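Local coordinates for haloacid dehalogenase-like hydrolase (Klebsiella pneumoniae subsp. pneumoniae, PDB 3PGV), which probably acts as a metal-dependent phosphatase of the Cof family within the haloacid dehalogenase-like hydrolases, and holds a calcium ion in this crystal, at residues 224-236 against 243-257. Residues are numbered along the deposited sequence; the frame is centred on the assembly and turned at random.
Sequences TLSDCIAFGDGMN and MAGKGCIMANAHQRL. With CA (calcium ion), chain E; EDO (1,2-ethanediol), chain J.
The shortest bond of the polar ladder runs from Ala230 N to Lys246 O at 2.7 Å, almost in line with the carbonyl. Ala230 O in turn receives Cys248 N, and further bonds from Lys246 N to Cys228 O, Gly232 N to Cys248 O and Met250 N to Gly232 O complete a parallel pairing of strands 228-232 and 246-249, whose directions differ by 16°. Past the strand ends, His254 N reaches Asp233 O (3.0 Å, 161° at the hydrogen), tying the metal-site loop to His254, at the N-cap position of helix 255-260.

Asp233 uses its two oxygens separately. Its chi1 of 72° tucks CG over its own backbone and directs the carboxylate to the calcium ion, which OD1 binds at 2.2 Å in a site shared with Asp27 and Asp29, while OD2 accepts from a water that also bridges to Asn252 O and ND2. Asn252 ND2 additionally donates to Gly30 O.

Packing flanks the ladder. Phe231 CD2 meets Cys248 CB at 3.6 Å, with Cys248 SG oblique to the ring. On the other face Ala230 CB touches Ala244 CB (3.8 Å). Farther out, Leu257 CD2 lies 3.5 Å from Gly234 O, and Met235 SE rests against Arg256 CG at 3.8 Å.

In this Rossmann-like HAD core, the backbone bonds hold the calcium-binding loop after strand 228-232 against the turn into helix 255-260, and the water bridge probably restricts rotation of the Asp233 carboxylate.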
ATOM      1  N   THR A 224      -2.995  -3.116 -20.002  1.00 49.40           N
ATOM      2  CA  THR A 224      -4.255  -2.982 -19.274  1.00 48.11           C
ATOM      3  C   THR A 224      -4.194  -3.848 -18.011  1.00 51.27           C
ATOM      4  O   THR A 224      -3.207  -4.561 -17.804  1.00 50.46           O
ATOM      5  CB  THR A 224      -5.448  -3.396 -20.168  1.00 57.21           C
ATOM      6  OG1 THR A 224      -5.380  -4.799 -20.428  1.00 57.92           O
ATOM      7  CG2 THR A 224      -5.502  -2.620 -21.478  1.00 54.36           C
ATOM      8  N   LEU A 225      -5.273  -3.833 -17.199  1.00 46.08           N
ATOM      9  CA  LEU A 225      -5.380  -4.665 -16.000  1.00 44.19           C
ATOM     10  C   LEU A 225      -5.295  -6.156 -16.341  1.00 49.69           C
ATOM     11  O   LEU A 225      -4.724  -6.930 -15.574  1.00 48.70           O
ATOM     12  CB  LEU A 225      -6.688  -4.359 -15.255  1.00 43.13           C
ATOM     13  CG  LEU A 225      -6.691  -3.068 -14.425  1.00 46.21           C
ATOM     14  CD1 LEU A 225      -8.097  -2.656 -14.069  1.00 46.21           C
ATOM     15  CD2 LEU A 225      -5.831  -3.224 -13.143  1.00 46.43           C
ATOM     16  N   SER A 226      -5.790  -6.542 -17.533  1.00 47.94           N
ATOM     17  CA  SER A 226      -5.775  -7.936 -18.005  1.00 50.16           C
ATOM     18  C   SER A 226      -4.347  -8.465 -18.157  1.00 53.80           C
ATOM     19  O   SER A 226      -4.130  -9.682 -18.140  1.00 53.27           O
ATOM     20  CB  SER A 226      -6.506  -8.051 -19.344  1.00 57.66           C
ATOM     21  OG  SER A 226      -7.815  -7.512 -19.270  1.00 68.69           O
ATOM     22  N   ASP A 227      -3.375  -7.549 -18.344  1.00 50.16           N
ATOM     23  CA  ASP A 227      -1.964  -7.905 -18.519  1.00 50.28           C
ATOM     24  C   ASP A 227      -1.259  -8.015 -17.186  1.00 52.40           C
ATOM     25  O   ASP A 227      -0.042  -8.255 -17.143  1.00 51.60           O
ATOM     26  CB  ASP A 227      -1.263  -6.864 -19.405  1.00 52.30           C
ATOM     27  CG  ASP A 227      -1.847  -6.771 -20.795  1.00 62.48           C
ATOM     28  OD1 ASP A 227      -1.949  -7.821 -21.467  1.00 65.57           O
ATOM     29  OD2 ASP A 227      -2.180  -5.649 -21.221  1.00 65.71           O
ATOM     30  N   CYS A 228      -2.015  -7.850 -16.085  1.00 48.00           N
ATOM     31  CA  CYS A 228      -1.437  -7.835 -14.750  1.00 46.70           C
ATOM     32  C   CYS A 228      -1.708  -9.064 -13.950  1.00 48.11           C
ATOM     33  O   CYS A 228      -2.844  -9.536 -13.887  1.00 47.52           O
ATOM     34  CB  CYS A 228      -1.859  -6.581 -13.992  1.00 45.73           C
ATOM     35  SG  CYS A 228      -1.436  -5.036 -14.826  1.00 49.75           S
ATOM     36  N   ILE A 229      -0.684  -9.528 -13.237  1.00 43.58           N
ATOM     37  CA  ILE A 229      -0.812 -10.501 -12.162  1.00 41.06           C
ATOM     38  C   ILE A 229      -0.408  -9.791 -10.867  1.00 42.62           C
ATOM     39  O   ILE A 229       0.617  -9.100 -10.846  1.00 41.88           O
ATOM     40  CB  ILE A 229       0.009 -11.806 -12.419  1.00 44.50           C
ATOM     41  CG1 ILE A 229      -0.168 -12.810 -11.237  1.00 43.08           C
ATOM     42  CG2 ILE A 229       1.503 -11.493 -12.693  1.00 44.89           C
ATOM     43  CD1 ILE A 229       0.408 -14.212 -11.465  1.00 47.51           C
ATOM     44  N   ALA A 230      -1.267  -9.856  -9.826  1.00 37.54           N
ATOM     45  CA  ALA A 230      -1.002  -9.142  -8.579  1.00 34.92           C
ATOM     46  C   ALA A 230      -0.908 -10.054  -7.357  1.00 39.15           C
ATOM     47  O   ALA A 230      -1.563 -11.101  -7.304  1.00 40.98           O
ATOM     48  CB  ALA A 230      -2.049  -8.076  -8.355  1.00 34.61           C
ATOM     49  N   PHE A 231      -0.125  -9.623  -6.346  1.00 32.73           N
ATOM     50  CA  PHE A 231       0.073 -10.365  -5.095  1.00 31.08           C
ATOM     51  C   PHE A 231      -0.123  -9.416  -3.906  1.00 36.30           C
ATOM     52  O   PHE A 231       0.374  -8.284  -3.933  1.00 35.53           O
ATOM     53  CB  PHE A 231       1.483 -10.985  -5.061  1.00 32.19           C
ATOM     54  CG  PHE A 231       1.783 -11.930  -6.204  1.00 34.47           C
ATOM     55  CD1 PHE A 231       2.256 -11.449  -7.425  1.00 36.25           C
ATOM     56  CD2 PHE A 231       1.668 -13.306  -6.037  1.00 37.69           C
ATOM     57  CE1 PHE A 231       2.540 -12.328  -8.485  1.00 38.54           C
ATOM     58  CE2 PHE A 231       1.953 -14.185  -7.098  1.00 41.48           C
ATOM     59  CZ  PHE A 231       2.392 -13.688  -8.312  1.00 39.06           C
ATOM     60  N   GLY A 232      -0.857  -9.876  -2.883  1.00 33.44           N
ATOM     61  CA  GLY A 232      -1.139  -9.078  -1.682  1.00 31.76           C
ATOM     62  C   GLY A 232      -1.603  -9.894  -0.486  1.00 34.43           C
ATOM     63  O   GLY A 232      -1.954 -11.077  -0.624  1.00 36.72           O
ATOM     64  N   ASP A 233      -1.650  -9.263   0.700  1.00 26.99           N
ATOM     65  CA  ASP A 233      -2.036  -9.965   1.939  1.00 25.58           C
ATOM     66  C   ASP A 233      -2.987  -9.141   2.846  1.00 27.84           C
ATOM     67  O   ASP A 233      -3.388  -9.623   3.913  1.00 25.59           O
ATOM     68  CB  ASP A 233      -0.777 -10.372   2.740  1.00 26.82           C
ATOM     69  CG  ASP A 233      -0.073  -9.208   3.402  1.00 37.11           C
ATOM     70  OD1 ASP A 233      -0.035  -8.112   2.796  1.00 41.22           O
ATOM     71  OD2 ASP A 233       0.492  -9.405   4.491  1.00 38.04           O
ATOM     72  N   GLY A 234      -3.276  -7.898   2.453  1.00 24.15           N
ATOM     73  CA  GLY A 234      -4.097  -7.009   3.268  1.00 23.90           C
ATOM     74  C   GLY A 234      -5.324  -6.456   2.566  1.00 30.94           C
ATOM     75  O   GLY A 234      -5.467  -6.582   1.341  1.00 31.53           O
HETATM   76  N   MSE A 235      -6.211  -5.811   3.338  1.00 28.66           N
HETATM   77  CA  MSE A 235      -7.425  -5.200   2.806  1.00 29.40           C
HETATM   78  C   MSE A 235      -7.095  -4.084   1.816  1.00 33.30           C
HETATM   79  O   MSE A 235      -7.838  -3.880   0.859  1.00 33.45           O
HETATM   80  CB  MSE A 235      -8.318  -4.678   3.946  1.00 31.85           C
HETATM   81  CG  MSE A 235      -9.018  -5.795   4.729  1.00 39.45           C
HETATM   82 SE   MSE A 235     -10.152  -6.892   3.576  0.75 48.84          SE
HETATM   83  CE  MSE A 235     -11.470  -5.499   3.016  1.00 45.48           C
ATOM     84  N   ASN A 236      -5.931  -3.401   2.004  1.00 27.27           N
ATOM     85  CA  ASN A 236      -5.477  -2.356   1.073  1.00 25.19           C
ATOM     86  C   ASN A 236      -4.954  -2.951  -0.264  1.00 29.49           C
ATOM     87  O   ASN A 236      -4.606  -2.194  -1.184  1.00 28.76           O
ATOM     88  CB  ASN A 236      -4.443  -1.441   1.728  1.00 22.03           C
ATOM     89  CG  ASN A 236      -3.245  -2.167   2.330  1.00 35.79           C
ATOM     90  OD1 ASN A 236      -3.330  -3.313   2.777  1.00 33.54           O
ATOM     91  ND2 ASN A 236      -2.136  -1.480   2.424  1.00 25.47           N
HETATM   92  N   MSE A 243      -9.085  -6.428  -9.358  1.00 31.53           N
HETATM   93  CA  MSE A 243      -9.046  -5.691 -10.652  1.00 31.70           C
HETATM   94  C   MSE A 243      -8.012  -6.277 -11.625  1.00 38.94           C
HETATM   95  O   MSE A 243      -8.170  -6.148 -12.819  1.00 41.93           O
HETATM   96  CB  MSE A 243      -8.767  -4.202 -10.433  1.00 31.54           C
HETATM   97  CG  MSE A 243      -9.899  -3.469  -9.748  1.00 36.37           C
HETATM   98 SE   MSE A 243      -9.360  -1.708  -9.135  0.75 40.75          SE
HETATM   99  CE  MSE A 243      -9.175  -0.804 -10.859  1.00 37.92           C
ATOM    100  N   ALA A 244      -6.921  -6.848 -11.102  1.00 36.88           N
ATOM    101  CA  ALA A 244      -5.869  -7.431 -11.936  1.00 37.75           C
ATOM    102  C   ALA A 244      -6.407  -8.614 -12.719  1.00 46.10           C
ATOM    103  O   ALA A 244      -7.370  -9.250 -12.285  1.00 48.02           O
ATOM    104  CB  ALA A 244      -4.707  -7.876 -11.065  1.00 37.42           C
ATOM    105  N   GLY A 245      -5.791  -8.905 -13.872  1.00 45.29           N
ATOM    106  CA  GLY A 245      -6.154 -10.069 -14.685  1.00 47.30           C
ATOM    107  C   GLY A 245      -6.080 -11.352 -13.873  1.00 52.57           C
ATOM    108  O   GLY A 245      -6.972 -12.200 -13.958  1.00 54.45           O
ATOM    109  N   LYS A 246      -5.054 -11.446 -12.994  1.00 46.00           N
ATOM    110  CA  LYS A 246      -4.848 -12.560 -12.072  1.00 45.80           C
ATOM    111  C   LYS A 246      -4.418 -12.017 -10.688  1.00 48.91           C
ATOM    112  O   LYS A 246      -3.453 -11.253 -10.593  1.00 48.36           O
ATOM    113  CB  LYS A 246      -3.783 -13.527 -12.628  1.00 48.15           C
ATOM    114  CG  LYS A 246      -3.327 -14.614 -11.651  1.00 44.19           C
ATOM    115  CD  LYS A 246      -4.410 -15.643 -11.350  1.00 48.24           C
ATOM    116  CE  LYS A 246      -3.911 -16.675 -10.371  1.00 51.27           C
ATOM    117  NZ  LYS A 246      -4.967 -17.643 -10.005  1.00 55.17           N
ATOM    118  N   GLY A 247      -5.162 -12.384  -9.652  1.00 44.41           N
ATOM    119  CA  GLY A 247      -4.860 -11.986  -8.280  1.00 42.57           C
ATOM    120  C   GLY A 247      -4.532 -13.166  -7.383  1.00 44.72           C
ATOM    121  O   GLY A 247      -5.269 -14.152  -7.362  1.00 44.04           O
ATOM    122  N   CYS A 248      -3.411 -13.073  -6.628  1.00 41.09           N
ATOM    123  CA  CYS A 248      -2.993 -14.121  -5.680  1.00 39.82           C
ATOM    124  C   CYS A 248      -2.992 -13.590  -4.265  1.00 40.53           C
ATOM    125  O   CYS A 248      -2.366 -12.561  -3.991  1.00 39.12           O
ATOM    126  CB  CYS A 248      -1.629 -14.683  -6.057  1.00 40.74           C
ATOM    127  SG  CYS A 248      -1.600 -15.574  -7.619  1.00 47.17           S
ATOM    128  N   ILE A 249      -3.638 -14.319  -3.346  1.00 36.01           N
ATOM    129  CA  ILE A 249      -3.664 -13.978  -1.919  1.00 33.63           C
ATOM    130  C   ILE A 249      -2.609 -14.815  -1.171  1.00 37.65           C
ATOM    131  O   ILE A 249      -2.521 -16.027  -1.381  1.00 39.44           O
ATOM    132  CB  ILE A 249      -5.102 -14.193  -1.328  1.00 36.41           C
ATOM    133  CG1 ILE A 249      -6.133 -13.256  -2.006  1.00 35.37           C
ATOM    134  CG2 ILE A 249      -5.115 -14.028   0.210  1.00 34.83           C
ATOM    135  CD1 ILE A 249      -7.611 -13.499  -1.554  1.00 40.09           C
HETATM  136  N   MSE A 250      -1.786 -14.162  -0.333  1.00 32.20           N
HETATM  137  CA  MSE A 250      -0.753 -14.846   0.465  1.00 30.37           C
HETATM  138  C   MSE A 250      -1.407 -15.761   1.493  1.00 34.12           C
HETATM  139  O   MSE A 250      -2.464 -15.417   2.029  1.00 32.96           O
HETATM  140  CB  MSE A 250       0.133 -13.813   1.194  1.00 30.16           C
HETATM  141  CG  MSE A 250       0.762 -12.782   0.263  1.00 34.12           C
HETATM  142 SE   MSE A 250       1.810 -13.600  -1.127  0.75 39.87          SE
HETATM  143  CE  MSE A 250       3.165 -14.442  -0.057  1.00 36.34           C
ATOM    144  N   ALA A 251      -0.752 -16.894   1.829  1.00 30.85           N
ATOM    145  CA  ALA A 251      -1.260 -17.781   2.887  1.00 31.39           C
ATOM    146  C   ALA A 251      -1.297 -17.029   4.226  1.00 35.58           C
ATOM    147  O   ALA A 251      -2.202 -17.249   5.043  1.00 36.42           O
ATOM    148  CB  ALA A 251      -0.378 -19.021   3.012  1.00 33.00           C
ATOM    149  N   ASN A 252      -0.345 -16.093   4.421  1.00 29.56           N
ATOM    150  CA  ASN A 252      -0.241 -15.312   5.650  1.00 28.09           C
ATOM    151  C   ASN A 252      -1.185 -14.104   5.656  1.00 33.32           C
ATOM    152  O   ASN A 252      -1.129 -13.292   6.574  1.00 33.64           O
ATOM    153  CB  ASN A 252       1.188 -14.868   5.860  1.00 27.82           C
ATOM    154  CG  ASN A 252       1.775 -14.154   4.664  1.00 45.78           C
ATOM    155  OD1 ASN A 252       2.171 -14.773   3.679  1.00 33.12           O
ATOM    156  ND2 ASN A 252       1.846 -12.832   4.733  1.00 33.25           N
ATOM    157  N   ALA A 253      -2.040 -13.975   4.622  1.00 30.55           N
ATOM    158  CA  ALA A 253      -2.948 -12.837   4.491  1.00 28.01           C
ATOM    159  C   ALA A 253      -3.984 -12.796   5.586  1.00 33.75           C
ATOM    160  O   ALA A 253      -4.325 -13.836   6.166  1.00 32.40           O
ATOM    161  CB  ALA A 253      -3.630 -12.873   3.150  1.00 28.19           C
ATOM    162  N   HIS A 254      -4.561 -11.601   5.821  1.00 32.44           N
ATOM    163  CA  HIS A 254      -5.673 -11.447   6.753  1.00 32.34           C
ATOM    164  C   HIS A 254      -6.887 -12.230   6.257  1.00 36.37           C
ATOM    165  O   HIS A 254      -7.138 -12.277   5.047  1.00 37.64           O
ATOM    166  CB  HIS A 254      -6.010  -9.973   6.940  1.00 31.95           C
ATOM    167  CG  HIS A 254      -4.909  -9.216   7.603  1.00 34.51           C
ATOM    168  ND1 HIS A 254      -4.805  -9.154   8.979  1.00 36.46           N
ATOM    169  CD2 HIS A 254      -3.848  -8.579   7.054  1.00 35.38           C
ATOM    170  CE1 HIS A 254      -3.709  -8.457   9.223  1.00 35.49           C
ATOM    171  NE2 HIS A 254      -3.111  -8.074   8.088  1.00 35.07           N
ATOM    172  N   GLN A 255      -7.594 -12.906   7.181  1.00 30.60           N
ATOM    173  CA  GLN A 255      -8.744 -13.752   6.867  1.00 30.91           C
ATOM    174  C   GLN A 255      -9.876 -12.951   6.208  1.00 37.63           C
ATOM    175  O   GLN A 255     -10.573 -13.476   5.336  1.00 39.48           O
ATOM    176  CB  GLN A 255      -9.251 -14.465   8.144  1.00 32.63           C
ATOM    177  CG  GLN A 255     -10.345 -15.515   7.891  1.00 33.99           C
ATOM    178  CD  GLN A 255      -9.830 -16.680   7.094  1.00 47.87           C
ATOM    179  OE1 GLN A 255      -8.811 -17.302   7.432  1.00 49.58           O
ATOM    180  NE2 GLN A 255     -10.544 -17.030   6.045  1.00 39.94           N
ATOM    181  N   ARG A 256     -10.039 -11.673   6.599  1.00 32.96           N
ATOM    182  CA  ARG A 256     -11.073 -10.813   6.033  1.00 32.13           C
ATOM    183  C   ARG A 256     -10.879 -10.637   4.517  1.00 37.85           C
ATOM    184  O   ARG A 256     -11.862 -10.562   3.780  1.00 40.23           O
ATOM    185  CB  ARG A 256     -11.107  -9.450   6.751  1.00 28.39           C
ATOM    186  CG  ARG A 256     -12.220  -8.524   6.246  1.00 35.97           C
ATOM    187  CD  ARG A 256     -12.348  -7.267   7.081  1.00 42.09           C
ATOM    188  NE  ARG A 256     -13.061  -6.212   6.365  1.00 45.64           N
ATOM    189  CZ  ARG A 256     -13.249  -4.988   6.844  1.00 52.05           C
ATOM    190  NH1 ARG A 256     -12.816  -4.670   8.053  1.00 39.70           N
ATOM    191  NH2 ARG A 256     -13.867  -4.072   6.112  1.00 37.67           N
ATOM    192  N   LEU A 257      -9.614 -10.606   4.054  1.00 32.18           N
ATOM    193  CA  LEU A 257      -9.298 -10.518   2.629  1.00 31.89           C
ATOM    194  C   LEU A 257      -9.675 -11.821   1.929  1.00 36.28           C
ATOM    195  O   LEU A 257     -10.273 -11.789   0.849  1.00 35.44           O
ATOM    196  CB  LEU A 257      -7.777 -10.194   2.413  1.00 30.58           C
ATOM    197  CG  LEU A 257      -7.273 -10.215   0.932  1.00 33.83           C
ATOM    198  CD1 LEU A 257      -8.035  -9.173   0.056  1.00 32.45           C
ATOM    199  CD2 LEU A 257      -5.790  -9.996   0.865  1.00 31.58           C
TER
HETATM  200 CA    CA E 267       0.858  -6.079   3.036  1.00 37.85          CA
HETATM  201  C1  EDO J 278      -9.533  -6.051   9.148  1.00 50.30           C
HETATM  202  O1  EDO J 278     -10.807  -6.447   9.671  1.00 52.92           O
HETATM  203  C2  EDO J 278      -8.845  -7.253   8.526  1.00 48.03           C
HETATM  204  O2  EDO J 278      -7.586  -6.848   7.995  1.00 53.75           O
HETATM  205  O   HOH W   1       0.247 -10.935   6.465  1.00 32.23           O
HETATM  206  O   HOH W   2      -1.119  -4.641   2.101  1.00 43.76           O